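Local coordinates for DUF269-containing protein (Cyanothece sp. ATCC 51142, PDB 3NJ2) that is of unknown function but, as a cyanobacterial member of the DUF269 family, is associated with nitrogen fixation, at residues S39-I44 / L60-Y65; I67-R72 / G143-E148; I75-D80 / A139-F144; R88-F93 / V110-N115; E101-L106 / A160-V165. All blocks are in the same frame, centred on the assembly; numbering follows the deposited sequence.

Contact 1: S39-I44 / L60-Y65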
# COMPACT_ATOMS: atom_id res chain seq x y z
N SER B 39 -6.31 16.42 14.57
CA SER B 39 -6.08 15.95 13.25
C SER B 39 -6.91 14.73 12.96
O SER B 39 -7.50 14.65 11.93
CB SER B 39 -4.61 15.55 13.07
OG SER B 39 -4.33 15.42 11.69
N LEU B 40 -6.99 13.82 13.93
CA LEU B 40 -7.76 12.60 13.69
C LEU B 40 -9.26 12.93 13.53
O LEU B 40 -9.94 12.41 12.61
CB LEU B 40 -7.55 11.64 14.85
CG LEU B 40 -8.26 10.31 14.81
CD1 LEU B 40 -7.93 9.54 13.47
CD2 LEU B 40 -8.00 9.47 16.05
N VAL B 41 -9.76 13.80 14.41
CA VAL B 41 -11.21 14.24 14.27
C VAL B 41 -11.47 14.87 12.89
O VAL B 41 -12.45 14.56 12.19
CB VAL B 41 -11.69 15.25 15.39
CG1 VAL B 41 -13.11 15.80 15.14
CG2 VAL B 41 -11.62 14.60 16.73
N GLN B 42 -10.57 15.73 12.48
CA GLN B 42 -10.67 16.34 11.12
C GLN B 42 -10.79 15.30 10.00
O GLN B 42 -11.63 15.37 9.09
CB GLN B 42 -9.52 17.27 10.87
CG GLN B 42 -9.53 17.93 9.49
CD GLN B 42 -8.22 18.72 9.22
OE1 GLN B 42 -7.21 18.59 9.96
NE2 GLN B 42 -8.22 19.49 8.14
N GLN B 43 -9.94 14.26 10.05
CA GLN B 43 -9.99 13.26 9.02
C GLN B 43 -11.29 12.46 9.07
O GLN B 43 -11.89 12.23 8.08
CB GLN B 43 -8.74 12.31 9.09
CG GLN B 43 -7.43 13.11 8.86
CD GLN B 43 -7.26 13.55 7.38
OE1 GLN B 43 -7.66 12.84 6.48
NE2 GLN B 43 -6.67 14.70 7.18
N ILE B 44 -11.73 12.07 10.25
CA ILE B 44 -12.96 11.25 10.41
C ILE B 44 -14.14 12.05 9.77
O ILE B 44 -14.97 11.49 9.03
CB ILE B 44 -13.28 10.85 11.90
CG1 ILE B 44 -12.25 9.85 12.45
CG2 ILE B 44 -14.66 10.18 11.94
CD1 ILE B 44 -12.35 8.43 11.77
N LEU B 60 -17.33 12.10 20.73
CA LEU B 60 -18.13 10.98 20.25
C LEU B 60 -17.58 10.43 18.93
O LEU B 60 -17.60 9.16 18.66
CB LEU B 60 -19.57 11.43 20.03
CG LEU B 60 -20.58 10.31 19.92
CD1 LEU B 60 -20.46 9.17 20.98
CD2 LEU B 60 -22.05 10.92 19.88
N VAL B 61 -17.11 11.32 18.08
CA VAL B 61 -16.58 10.97 16.78
C VAL B 61 -15.36 10.04 16.86
O VAL B 61 -15.30 9.05 16.05
CB VAL B 61 -16.40 12.24 15.90
CG1 VAL B 61 -15.56 11.91 14.64
CG2 VAL B 61 -17.80 12.79 15.52
N ILE B 62 -14.55 10.24 17.90
CA ILE B 62 -13.29 9.51 18.02
C ILE B 62 -13.51 8.27 18.93
O ILE B 62 -12.61 7.46 19.05
CB ILE B 62 -12.21 10.26 18.77
CG1 ILE B 62 -12.03 11.70 18.40
CG2 ILE B 62 -10.84 9.59 18.54
CD1 ILE B 62 -10.66 12.19 19.05
N ALA B 63 -14.63 8.20 19.69
CA ALA B 63 -14.78 7.12 20.68
C ALA B 63 -14.61 5.72 20.12
O ALA B 63 -14.11 4.89 20.88
CB ALA B 63 -16.22 7.18 21.38
N PRO B 64 -14.97 5.52 18.84
CA PRO B 64 -14.77 4.11 18.34
C PRO B 64 -13.32 3.63 18.27
O PRO B 64 -13.12 2.40 18.03
CB PRO B 64 -15.34 4.14 16.91
CG PRO B 64 -16.46 5.16 17.07
CD PRO B 64 -15.74 6.30 17.84
N TYR B 65 -12.37 4.54 18.39
CA TYR B 65 -10.92 4.16 18.46
C TYR B 65 -10.53 3.60 19.80
O TYR B 65 -9.40 3.10 19.94
CB TYR B 65 -10.07 5.42 18.18
CG TYR B 65 -10.03 5.81 16.72
CD1 TYR B 65 -11.02 6.64 16.16
CD2 TYR B 65 -9.04 5.31 15.87
CE1 TYR B 65 -10.99 6.98 14.82
CE2 TYR B 65 -9.01 5.61 14.57
CZ TYR B 65 -9.99 6.44 13.99
OH TYR B 65 -9.91 6.75 12.65
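The ring of Tyr65 receives Leu40 on one face and Ile44 at its edge. Leu40 CD2 stands over the ring centre, 4.0 Å from the Tyr65 centroid and 5° off the normal, a CH-pi contact over the face; its other methyl, CD1, leans out to the phenol end, 3.5 Å from Tyr65 OH. Ile44 approaches from the opposite direction in the plane of the ring, its CD1 3.6 Å from Tyr65 CE1 and nearer still to the hydroxyl. Away from the ring the contact is wholly aliphatic. With CG1 anti to the backbone N (chi1 174°), Val41 turns its other methyl, CG2, onto Ile62 CG1 at 3.4 Å, the two side chains crossing at about a right angle. Ile44 CG2 slides past Val61 CG1 at 3.3 Å; both pairs are tighter than usual carbon contact. Leu150 of helix 147-167 packs on Leu40, Ile62 and Tyr65, and helix 83-104 touches Ile44 and Tyr65 through Cys91. No hydrogen bond crosses between 39-44 and 60-65, and all six touching residues are buried. The chemistry is apolar packing of the hydrophobic core, in which the phenol hydroxyl of Tyr65 is hydrogen-bonded to Arg88 O and so ties the contact to a third helix.

Contact 2: I67-R72 / G143-E148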
# COMPACT_ATOMS: atom_id res chain seq x y z
N ILE B 67 -11.25 1.20 22.89
CA ILE B 67 -12.01 -0.02 23.08
C ILE B 67 -11.23 -0.76 24.13
O ILE B 67 -10.04 -0.96 23.97
CB ILE B 67 -12.04 -0.94 21.75
CG1 ILE B 67 -12.62 -0.30 20.49
CG2 ILE B 67 -12.98 -2.13 21.98
CD1 ILE B 67 -12.30 -1.11 19.16
N PRO B 68 -11.91 -1.17 25.22
CA PRO B 68 -11.26 -1.91 26.29
C PRO B 68 -10.47 -3.15 25.78
O PRO B 68 -10.97 -3.89 24.95
CB PRO B 68 -12.44 -2.31 27.20
CG PRO B 68 -13.56 -1.26 26.89
CD PRO B 68 -13.37 -1.07 25.39
N LYS B 69 -9.27 -3.36 26.33
CA LYS B 69 -8.37 -4.46 25.92
C LYS B 69 -9.13 -5.78 25.74
O LYS B 69 -9.01 -6.49 24.72
CB LYS B 69 -7.25 -4.59 26.97
CG LYS B 69 -6.12 -5.62 26.69
CD LYS B 69 -5.71 -6.40 27.99
CE LYS B 69 -4.93 -5.55 29.05
NZ LYS B 69 -3.89 -6.38 29.79
N LYS B 70 -9.99 -6.06 26.71
CA LYS B 70 -10.70 -7.32 26.80
C LYS B 70 -11.71 -7.47 25.68
O LYS B 70 -11.78 -8.51 25.07
CB LYS B 70 -11.35 -7.43 28.19
CG LYS B 70 -12.45 -8.43 28.33
CD LYS B 70 -11.94 -9.68 29.12
CE LYS B 70 -13.07 -10.49 29.74
NZ LYS B 70 -14.16 -10.83 28.77
N LYS B 71 -12.45 -6.41 25.39
CA LYS B 71 -13.43 -6.37 24.28
C LYS B 71 -12.70 -6.46 22.94
O LYS B 71 -13.14 -7.18 22.03
CB LYS B 71 -14.29 -5.08 24.36
CG LYS B 71 -15.45 -4.98 23.40
CD LYS B 71 -16.24 -3.67 23.64
CE LYS B 71 -17.04 -3.22 22.41
NZ LYS B 71 -18.28 -4.07 22.20
N ARG B 72 -11.57 -5.75 22.86
CA ARG B 72 -10.77 -5.78 21.65
C ARG B 72 -10.28 -7.18 21.27
O ARG B 72 -10.43 -7.59 20.07
CB ARG B 72 -9.62 -4.81 21.77
CG ARG B 72 -9.56 -3.92 20.62
CD ARG B 72 -8.50 -2.83 20.77
NE ARG B 72 -7.23 -3.16 21.37
CZ ARG B 72 -6.77 -2.62 22.49
NH1 ARG B 72 -7.56 -1.85 23.25
NH2 ARG B 72 -5.55 -2.93 22.94
N GLY B 143 -7.52 -0.61 17.55
CA GLY B 143 -8.07 0.21 18.65
C GLY B 143 -7.06 0.35 19.78
O GLY B 143 -5.94 -0.24 19.74
N PHE B 144 -7.43 1.19 20.77
CA PHE B 144 -6.53 1.57 21.86
C PHE B 144 -7.20 1.54 23.20
O PHE B 144 -8.40 1.76 23.30
CB PHE B 144 -6.00 2.99 21.60
CG PHE B 144 -5.29 3.16 20.24
CD1 PHE B 144 -3.91 3.04 20.14
CD2 PHE B 144 -6.05 3.30 19.06
CE1 PHE B 144 -3.31 3.15 18.84
CE2 PHE B 144 -5.44 3.36 17.77
CZ PHE B 144 -4.07 3.31 17.69
N ASP B 145 -6.44 1.16 24.24
CA ASP B 145 -7.08 1.08 25.57
C ASP B 145 -7.73 2.35 26.09
O ASP B 145 -8.71 2.28 26.79
CB ASP B 145 -6.11 0.62 26.66
CG ASP B 145 -5.51 -0.75 26.38
OD1 ASP B 145 -6.06 -1.52 25.54
OD2 ASP B 145 -4.44 -1.01 27.01
N THR B 146 -7.13 3.50 25.78
CA THR B 146 -7.55 4.77 26.34
C THR B 146 -7.21 5.87 25.36
O THR B 146 -6.46 5.67 24.39
CB THR B 146 -6.74 5.18 27.55
OG1 THR B 146 -5.38 5.31 27.15
CG2 THR B 146 -6.81 4.17 28.74
N LEU B 147 -7.87 7.01 25.54
CA LEU B 147 -7.58 8.18 24.70
C LEU B 147 -6.12 8.55 24.76
O LEU B 147 -5.52 8.95 23.76
CB LEU B 147 -8.41 9.42 25.16
CG LEU B 147 -9.82 9.32 24.58
CD1 LEU B 147 -10.64 10.28 25.53
CD2 LEU B 147 -9.85 9.65 23.07
N GLU B 148 -5.53 8.47 25.97
CA GLU B 148 -4.09 8.74 26.16
C GLU B 148 -3.22 7.87 25.31
O GLU B 148 -2.26 8.37 24.72
CB GLU B 148 -3.67 8.56 27.63
CG GLU B 148 -4.15 9.67 28.51
CD GLU B 148 -5.63 9.57 28.96
OE1 GLU B 148 -6.36 8.54 28.74
OE2 GLU B 148 -6.06 10.60 29.55
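Arg72 reaches from the short helix 69-73 past Gly143 to grip Asp145. Its CB points toward the other segment, and beyond CG the chain lies against the glycine: Arg72 CD is 3.6 Å from Gly143 C, and Arg72 NE passes the same distance from Gly143 O, which sits over one face of the guanidinium rather than accepting a bond from it. A bend at chi3 (39°) turns the group so that its NH1 and NH2 end faces the carboxylate. Both nitrogens hold a single oxygen, end-on: Arg72 NH1 meets Asp145 OD1 on its anti side at 2.8 Å, and Arg72 NH2 meets it on its syn side at 3.0 Å. OD1 lies close to the guanidinium plane, and the carboxylate is turned 29° from it. Arg72 NH1 also donates to Ile67 O of its own segment, 2.7 Å away, so that three bonds fix the rotation of the guanidinium.

Beside this salt bridge the backbones join directly, Ile67 N donating to Phe144 O at 2.9 Å with an angle of 161° at the hydrogen. Gly143 has backbone angles that would jam a CB against the preceding carbonyl O. Phe144 N in turn bonds Tyr65 O, so Phe144 is held by two residues flanking a single position, the pattern of a parallel beta-bridge; with the salt bridge, it joins the loops that lead into helices 69-73 and 147-167.

Contact 3: I75-D80 / A139-F144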
# COMPACT_ATOMS: atom_id res chain seq x y z
N ILE B 75 -12.84 -9.46 19.41
CA ILE B 75 -13.33 -9.24 18.04
C ILE B 75 -12.87 -10.37 17.11
O ILE B 75 -11.66 -10.72 17.13
CB ILE B 75 -12.86 -7.83 17.49
CG1 ILE B 75 -13.51 -6.74 18.35
CG2 ILE B 75 -13.18 -7.62 15.99
CD1 ILE B 75 -13.00 -5.32 18.09
N SER B 76 -13.81 -10.91 16.31
CA SER B 76 -13.52 -11.97 15.37
C SER B 76 -12.67 -11.48 14.18
O SER B 76 -12.91 -10.40 13.56
CB SER B 76 -14.77 -12.71 14.86
OG SER B 76 -14.43 -13.58 13.80
N LEU B 77 -11.73 -12.31 13.82
CA LEU B 77 -10.96 -12.13 12.62
C LEU B 77 -11.54 -12.81 11.36
O LEU B 77 -10.97 -12.76 10.29
CB LEU B 77 -9.47 -12.55 12.89
CG LEU B 77 -8.63 -11.87 13.98
CD1 LEU B 77 -7.26 -12.32 13.77
CD2 LEU B 77 -8.63 -10.33 13.92
N GLU B 78 -12.74 -13.41 11.49
CA GLU B 78 -13.34 -14.10 10.35
C GLU B 78 -13.81 -13.29 9.12
O GLU B 78 -13.59 -13.69 7.98
CB GLU B 78 -14.39 -15.07 10.87
CG GLU B 78 -13.73 -16.34 11.39
CD GLU B 78 -14.71 -17.47 11.51
OE1 GLU B 78 -15.80 -17.36 10.90
OE2 GLU B 78 -14.39 -18.46 12.21
N GLY B 79 -14.40 -12.13 9.27
CA GLY B 79 -14.59 -11.43 7.95
C GLY B 79 -13.30 -11.09 7.20
O GLY B 79 -12.21 -11.30 7.74
N ASP B 80 -13.41 -10.66 5.94
CA ASP B 80 -12.60 -9.53 5.46
C ASP B 80 -12.84 -8.45 6.49
O ASP B 80 -13.83 -8.49 7.23
CB ASP B 80 -13.09 -9.02 4.07
CG ASP B 80 -12.29 -9.60 2.88
OD1 ASP B 80 -11.61 -10.65 3.05
OD2 ASP B 80 -12.37 -8.99 1.76
N ALA B 139 -6.01 -6.69 12.07
CA ALA B 139 -6.50 -5.32 11.86
C ALA B 139 -7.97 -5.17 12.28
O ALA B 139 -8.41 -4.07 12.68
CB ALA B 139 -6.35 -4.96 10.46
N HIS B 140 -8.74 -6.26 12.27
CA HIS B 140 -10.17 -6.18 12.70
C HIS B 140 -10.24 -5.62 14.13
O HIS B 140 -11.27 -5.01 14.50
CB HIS B 140 -10.82 -7.58 12.72
CG HIS B 140 -10.67 -8.35 11.45
ND1 HIS B 140 -9.46 -8.61 10.82
CD2 HIS B 140 -11.62 -8.87 10.64
CE1 HIS B 140 -9.68 -9.31 9.71
NE2 HIS B 140 -10.99 -9.44 9.56
N ARG B 141 -9.25 -5.91 14.99
CA ARG B 141 -9.17 -5.51 16.43
C ARG B 141 -8.53 -4.12 16.67
O ARG B 141 -8.12 -3.84 17.80
CB ARG B 141 -8.36 -6.54 17.15
CG ARG B 141 -9.03 -7.94 17.07
CD ARG B 141 -8.27 -8.98 17.92
NE ARG B 141 -8.94 -10.26 17.69
CZ ARG B 141 -8.42 -11.44 18.05
NH1 ARG B 141 -7.21 -11.48 18.60
NH2 ARG B 141 -9.14 -12.54 17.88
N PHE B 142 -8.36 -3.35 15.56
CA PHE B 142 -7.68 -2.02 15.64
C PHE B 142 -8.34 -1.21 16.72
O PHE B 142 -9.57 -1.05 16.74
CB PHE B 142 -7.77 -1.30 14.31
CG PHE B 142 -7.03 -0.04 14.27
CD1 PHE B 142 -5.63 -0.03 14.22
CD2 PHE B 142 -7.74 1.15 14.37
CE1 PHE B 142 -4.94 1.19 14.17
CE2 PHE B 142 -7.09 2.35 14.29
CZ PHE B 142 -5.71 2.38 14.26
N GLY B 143 -7.52 -0.61 17.55
CA GLY B 143 -8.07 0.21 18.65
C GLY B 143 -7.06 0.35 19.78
O GLY B 143 -5.94 -0.24 19.74
N PHE B 144 -7.43 1.19 20.77
CA PHE B 144 -6.53 1.57 21.86
C PHE B 144 -7.20 1.54 23.20
O PHE B 144 -8.40 1.76 23.30
CB PHE B 144 -6.00 2.99 21.60
CG PHE B 144 -5.29 3.16 20.24
CD1 PHE B 144 -3.91 3.04 20.14
CD2 PHE B 144 -6.05 3.30 19.06
CE1 PHE B 144 -3.31 3.15 18.84
CE2 PHE B 144 -5.44 3.36 17.77
CZ PHE B 144 -4.07 3.31 17.69
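His140 and Arg141, consecutive residues, each reach a backbone carbonyl of the loop 75-80. The imidazole of His140 donates from NE2 to Gly79 O at 2.9 Å and 158°; the oxygen lies near the ring plane, whereas the donor stands above the carbonyl plane, 57° out of it. Over one face of the ring rests Leu77 CA, 3.9 Å from the His140 centroid in a CH-pi contact, with Leu77 CD2 3.6 Å from His140 ND1. That nitrogen is buried here without a polar partner. Arg141, its chain extended from CG to NE, holds Ile75 O side-on: NE bonds at 2.8 Å in the carbonyl plane, and NH2 adds a longer bond at 3.2 Å. Leu77 CG lies over the face of this guanidinium, and Ile75 CG2 packs on His140 O at 3.6 Å.

Between the two gripped carbonyls the loop makes an ST turn, in which Ser76 OG accepts from Glu78 N at 2.9 Å. The turn bends the chain between Ile75 O and Gly79 O. In 139-144, Ala139 and His140 form a short 3-10 segment, with Phe142 N bonded to Ala139 O. Farther out, Ala139 is bonded through its backbone to Gly118 and packs on Ile81 and Ile89, while Phe142 meets Tyr92 of helix 83-104 edge-to-face.

Contact 4: R88-F93 / V110-N115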
# COMPACT_ATOMS: atom_id res chain seq x y z
N ARG B 88 -11.37 3.61 9.70
CA ARG B 88 -10.69 4.11 10.93
C ARG B 88 -9.20 4.00 10.83
O ARG B 88 -8.53 4.94 11.19
CB ARG B 88 -11.11 3.46 12.30
CG ARG B 88 -12.55 3.90 12.71
CD ARG B 88 -12.76 3.64 14.15
NE ARG B 88 -12.65 2.18 14.41
CZ ARG B 88 -13.64 1.31 14.16
NH1 ARG B 88 -14.82 1.73 13.67
NH2 ARG B 88 -13.47 0.01 14.40
N ILE B 89 -8.69 2.88 10.35
CA ILE B 89 -7.25 2.78 10.28
C ILE B 89 -6.75 3.74 9.20
O ILE B 89 -5.70 4.40 9.48
CB ILE B 89 -6.87 1.36 9.81
CG1 ILE B 89 -7.40 0.36 10.77
CG2 ILE B 89 -5.30 1.22 9.66
CD1 ILE B 89 -7.22 -1.11 10.33
N LEU B 90 -7.42 3.93 8.04
CA LEU B 90 -6.98 4.92 7.03
C LEU B 90 -6.98 6.32 7.63
O LEU B 90 -5.97 7.04 7.48
CB LEU B 90 -7.90 4.81 5.83
CG LEU B 90 -7.50 5.26 4.46
CD1 LEU B 90 -6.07 4.83 4.11
CD2 LEU B 90 -8.50 4.54 3.54
N CYS B 91 -7.99 6.64 8.44
CA CYS B 91 -8.05 7.98 9.00
C CYS B 91 -6.99 8.27 10.03
O CYS B 91 -6.41 9.39 10.06
CB CYS B 91 -9.43 8.27 9.60
SG CYS B 91 -10.71 8.59 8.27
N TYR B 92 -6.62 7.25 10.81
CA TYR B 92 -5.48 7.31 11.73
C TYR B 92 -4.21 7.64 11.01
O TYR B 92 -3.49 8.64 11.36
CB TYR B 92 -5.38 5.96 12.48
CG TYR B 92 -4.27 5.85 13.47
CD1 TYR B 92 -4.36 6.45 14.75
CD2 TYR B 92 -3.14 5.11 13.18
CE1 TYR B 92 -3.34 6.32 15.72
CE2 TYR B 92 -2.18 4.93 14.13
CZ TYR B 92 -2.28 5.56 15.39
OH TYR B 92 -1.26 5.42 16.28
N PHE B 93 -3.93 6.91 9.93
CA PHE B 93 -2.69 7.19 9.19
C PHE B 93 -2.73 8.49 8.42
O PHE B 93 -1.68 9.12 8.24
CB PHE B 93 -2.18 5.95 8.42
CG PHE B 93 -1.69 4.87 9.38
CD1 PHE B 93 -0.42 5.02 9.93
CD2 PHE B 93 -2.49 3.72 9.71
CE1 PHE B 93 -0.03 4.12 10.83
CE2 PHE B 93 -2.07 2.81 10.67
CZ PHE B 93 -0.82 3.02 11.22
N VAL B 110 -1.07 8.33 1.65
CA VAL B 110 -1.30 7.23 2.58
C VAL B 110 -1.91 6.05 1.85
O VAL B 110 -2.91 6.21 1.05
CB VAL B 110 -2.23 7.68 3.73
CG1 VAL B 110 -2.49 6.52 4.69
CG2 VAL B 110 -1.66 8.88 4.52
N VAL B 111 -1.40 4.82 2.12
CA VAL B 111 -2.08 3.59 1.77
C VAL B 111 -2.13 2.64 2.96
O VAL B 111 -1.15 2.46 3.68
CB VAL B 111 -1.27 2.92 0.60
CG1 VAL B 111 -1.43 1.35 0.49
CG2 VAL B 111 -1.58 3.64 -0.65
N VAL B 112 -3.27 2.03 3.12
CA VAL B 112 -3.49 0.93 4.08
C VAL B 112 -3.88 -0.32 3.28
O VAL B 112 -4.92 -0.35 2.57
CB VAL B 112 -4.50 1.28 5.21
CG1 VAL B 112 -4.82 0.05 6.05
CG2 VAL B 112 -4.02 2.50 6.06
N ASP B 113 -2.99 -1.30 3.27
CA ASP B 113 -3.24 -2.48 2.49
C ASP B 113 -3.39 -3.67 3.48
O ASP B 113 -2.49 -3.96 4.27
CB ASP B 113 -2.08 -2.76 1.59
CG ASP B 113 -2.31 -3.95 0.64
OD1 ASP B 113 -3.39 -4.05 -0.00
OD2 ASP B 113 -1.44 -4.77 0.49
N LEU B 114 -4.57 -4.28 3.45
CA LEU B 114 -4.85 -5.44 4.29
C LEU B 114 -5.39 -6.62 3.54
O LEU B 114 -6.22 -6.47 2.62
CB LEU B 114 -5.83 -5.04 5.45
CG LEU B 114 -5.28 -3.96 6.44
CD1 LEU B 114 -6.35 -3.16 7.32
CD2 LEU B 114 -4.21 -4.62 7.42
N ASN B 115 -4.96 -7.83 3.94
CA ASN B 115 -5.50 -9.05 3.36
C ASN B 115 -6.72 -9.52 4.15
O ASN B 115 -7.14 -8.94 5.12
CB ASN B 115 -4.41 -10.11 3.14
CG ASN B 115 -3.89 -10.71 4.45
OD1 ASN B 115 -4.42 -10.44 5.52
ND2 ASN B 115 -2.81 -11.48 4.38
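Val112 is the central bump of the strand, and it fits among Ile89, Leu90 and Phe93 of the helix. Its two methyls divide the work. Val112 CG1 touches Ile89 CG2 at 3.8 Å, the side chains crossing at about a right angle; Val112 CG2 turns to Leu90, 3.7 Å from Leu90 CD1, and also brushes Phe93 CD2, which meets it obliquely. The hollow that receives Val112 is therefore walled by three helix residues, one turn apart at its ends.

Two flanking bumps extend the fit. Val110 inserts toward Phe93, with CG1 3.8 Å from Phe93 CB and CG2 3.7 Å from Phe93 O, so that it lies against the base of that side chain and not on its ring. Leu90 CD1 bridges the two valines, sliding past both in the opposite direction; with CG anti to the backbone N (chi1 -157°), the side chain leans from its flank of the helix to the strand. At the far end Ile89 CD1 and Leu114 CD1 meet tip to tip, 3.7 Å apart. No hydrogen bond crosses the interface.

Helix segment 88-93 runs roughly antiparallel to 110-114 (148°), the axes of these segments 8.4 Å apart at closest. Strand 109-114 is an outer strand of the three-stranded antiparallel sheet, and helix 83-104 covers one of its faces: Phe93 continues onto Ala122 of the middle strand and Val132 of the third. The alternate strand residues Val111 and Asp113 pack on Asp113 and Val111 of the second subunit, while Tyr92 carries the helix on to Leu150 and Leu157 of helix 147-167.

Contact 5: E101-L106 / A160-V165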
# COMPACT_ATOMS: atom_id res chain seq x y z
N GLU B 101 2.87 16.68 7.07
CA GLU B 101 2.77 17.67 6.04
C GLU B 101 2.72 19.08 6.65
O GLU B 101 3.44 19.96 6.18
CB GLU B 101 1.50 17.34 5.21
CG GLU B 101 1.39 18.04 3.88
CD GLU B 101 0.30 17.40 2.96
OE1 GLU B 101 0.15 16.12 2.76
OE2 GLU B 101 -0.44 18.24 2.37
N LYS B 102 1.93 19.30 7.71
CA LYS B 102 1.83 20.64 8.37
C LYS B 102 3.18 21.10 8.90
O LYS B 102 3.56 22.30 8.79
CB LYS B 102 0.84 20.59 9.54
CG LYS B 102 -0.58 20.66 9.07
CD LYS B 102 -1.47 20.96 10.22
CE LYS B 102 -2.75 21.58 9.69
NZ LYS B 102 -3.84 21.19 10.62
N GLU B 103 3.93 20.23 9.53
CA GLU B 103 5.13 20.66 10.24
C GLU B 103 6.35 20.69 9.33
O GLU B 103 7.31 21.39 9.64
CB GLU B 103 5.37 19.70 11.43
CG GLU B 103 4.31 19.73 12.55
CD GLU B 103 4.50 20.89 13.52
OE1 GLU B 103 5.04 20.63 14.63
OE2 GLU B 103 4.24 22.05 13.05
N THR B 104 6.32 19.94 8.24
CA THR B 104 7.51 19.90 7.34
C THR B 104 7.33 20.50 5.92
O THR B 104 8.29 20.76 5.21
CB THR B 104 8.00 18.43 7.12
OG1 THR B 104 7.01 17.72 6.35
CG2 THR B 104 8.34 17.78 8.43
N GLY B 105 6.08 20.67 5.47
CA GLY B 105 5.81 21.06 4.11
C GLY B 105 5.80 19.94 3.11
O GLY B 105 5.37 20.13 1.94
N LEU B 106 6.18 18.73 3.58
CA LEU B 106 6.27 17.57 2.62
C LEU B 106 4.85 17.02 2.29
O LEU B 106 4.14 16.61 3.18
CB LEU B 106 7.12 16.41 3.23
CG LEU B 106 7.24 15.26 2.22
CD1 LEU B 106 8.06 15.58 0.91
CD2 LEU B 106 7.96 14.12 2.90
N ALA B 160 8.07 10.82 14.65
CA ALA B 160 9.13 10.04 14.00
C ALA B 160 9.16 10.27 12.50
O ALA B 160 10.20 10.32 11.83
CB ALA B 160 8.90 8.53 14.33
N GLY B 161 7.99 10.46 11.91
CA GLY B 161 7.96 10.81 10.52
C GLY B 161 8.59 12.13 10.22
O GLY B 161 9.33 12.30 9.27
N ILE B 162 8.29 13.11 11.08
CA ILE B 162 8.91 14.42 11.00
C ILE B 162 10.44 14.34 11.08
O ILE B 162 11.08 15.01 10.29
CB ILE B 162 8.30 15.41 12.03
CG1 ILE B 162 6.89 15.72 11.57
CG2 ILE B 162 9.09 16.73 12.08
CD1 ILE B 162 5.96 16.21 12.72
N GLU B 163 10.92 13.55 12.02
CA GLU B 163 12.40 13.37 12.18
C GLU B 163 12.98 12.81 10.90
O GLU B 163 14.06 13.25 10.42
CB GLU B 163 12.71 12.50 13.34
CG GLU B 163 12.53 13.09 14.75
CD GLU B 163 12.67 11.99 15.83
OE1 GLU B 163 12.95 10.77 15.49
OE2 GLU B 163 12.48 12.34 17.03
N LEU B 164 12.25 11.91 10.24
CA LEU B 164 12.76 11.35 8.99
C LEU B 164 12.86 12.36 7.88
O LEU B 164 13.86 12.40 7.20
CB LEU B 164 11.91 10.13 8.55
CG LEU B 164 12.13 8.85 9.31
CD1 LEU B 164 11.01 7.83 8.96
CD2 LEU B 164 13.49 8.30 9.04
N VAL B 165 11.83 13.19 7.70
CA VAL B 165 11.87 14.23 6.67
C VAL B 165 13.06 15.20 6.98
O VAL B 165 13.80 15.56 6.05
CB VAL B 165 10.60 15.08 6.64
CG1 VAL B 165 10.66 16.18 5.52
CG2 VAL B 165 9.39 14.23 6.44
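The C-terminal end of helix 83-104, with the turn that follows it, packs here against helix 147-167. Thr104 supplies about half of the area that 101-106 gives to the contact. Thr104 CB lies 3.8 Å from Val165 CG1, the two side chains reaching toward each other tip to tip, and the methyl Thr104 CG2 settles between Ile162 CG2, 3.9 Å away, and Val165 CB. With chi1 at 68°, OG1 lies between the backbone N and the carbonyl carbon, and CG2 is directed at the other helix.

The hydroxyl is thereby left to serve its own chain. Thr104 OG1 accepts from Leu106 N at 3.1 Å, which makes an ST turn, and it is also hydrogen-bonded to Ile100 O one turn back. OG1 thus bonds both Leu106 N and Ile100 O while the methyl does the packing. Gly105, with phi 84°, is the first residue to leave helical angles, and Leu106 beyond it points back at the contact: Leu106 CD2 meets Val165 CG2 at 3.8 Å, the side chains crossing at a slant.

On the solvent side Glu103 lays its aliphatic part over Ile162, with Glu103 CB 3.8 Å from Ile162 CD1, and then bends at chi2 (-81°) so that its carboxylate leads away. Ile162 and Val165, three residues apart on one side of their helix, also pack on Ile100. Leu164 of the same helix touches Lys128 of the second subunit. The arrangement is that of a helix C-terminus ended by a glycine with positive phi and followed by a turn, here combined with an ST turn and with Leu106 packing on helix 147-167.

Overall arrangement
From the N terminus, contact 1 closes first, a short loop joining helix 35-46 to helix 58-62, and it is complete before any other contact opens. Contacts 2 and 3 then open in turn and return to the same run before helix 147-167, where they share Gly143 and Phe144. Contact 4, between helix 83-104 and the first strand, is nested inside the loops closed by both. Contact 5 crosses contacts 2, 3 and 4, joining the far ends of helices 83-104 and 147-167. The end of contact 1 that follows helix 58-62 is tied both to helix 83-104 and to the run before helix 147-167, and Phe142 packs on Ile89. Contacts 2 and 5 lie on opposite sides of the chain's centre, with centres about 28 Å apart.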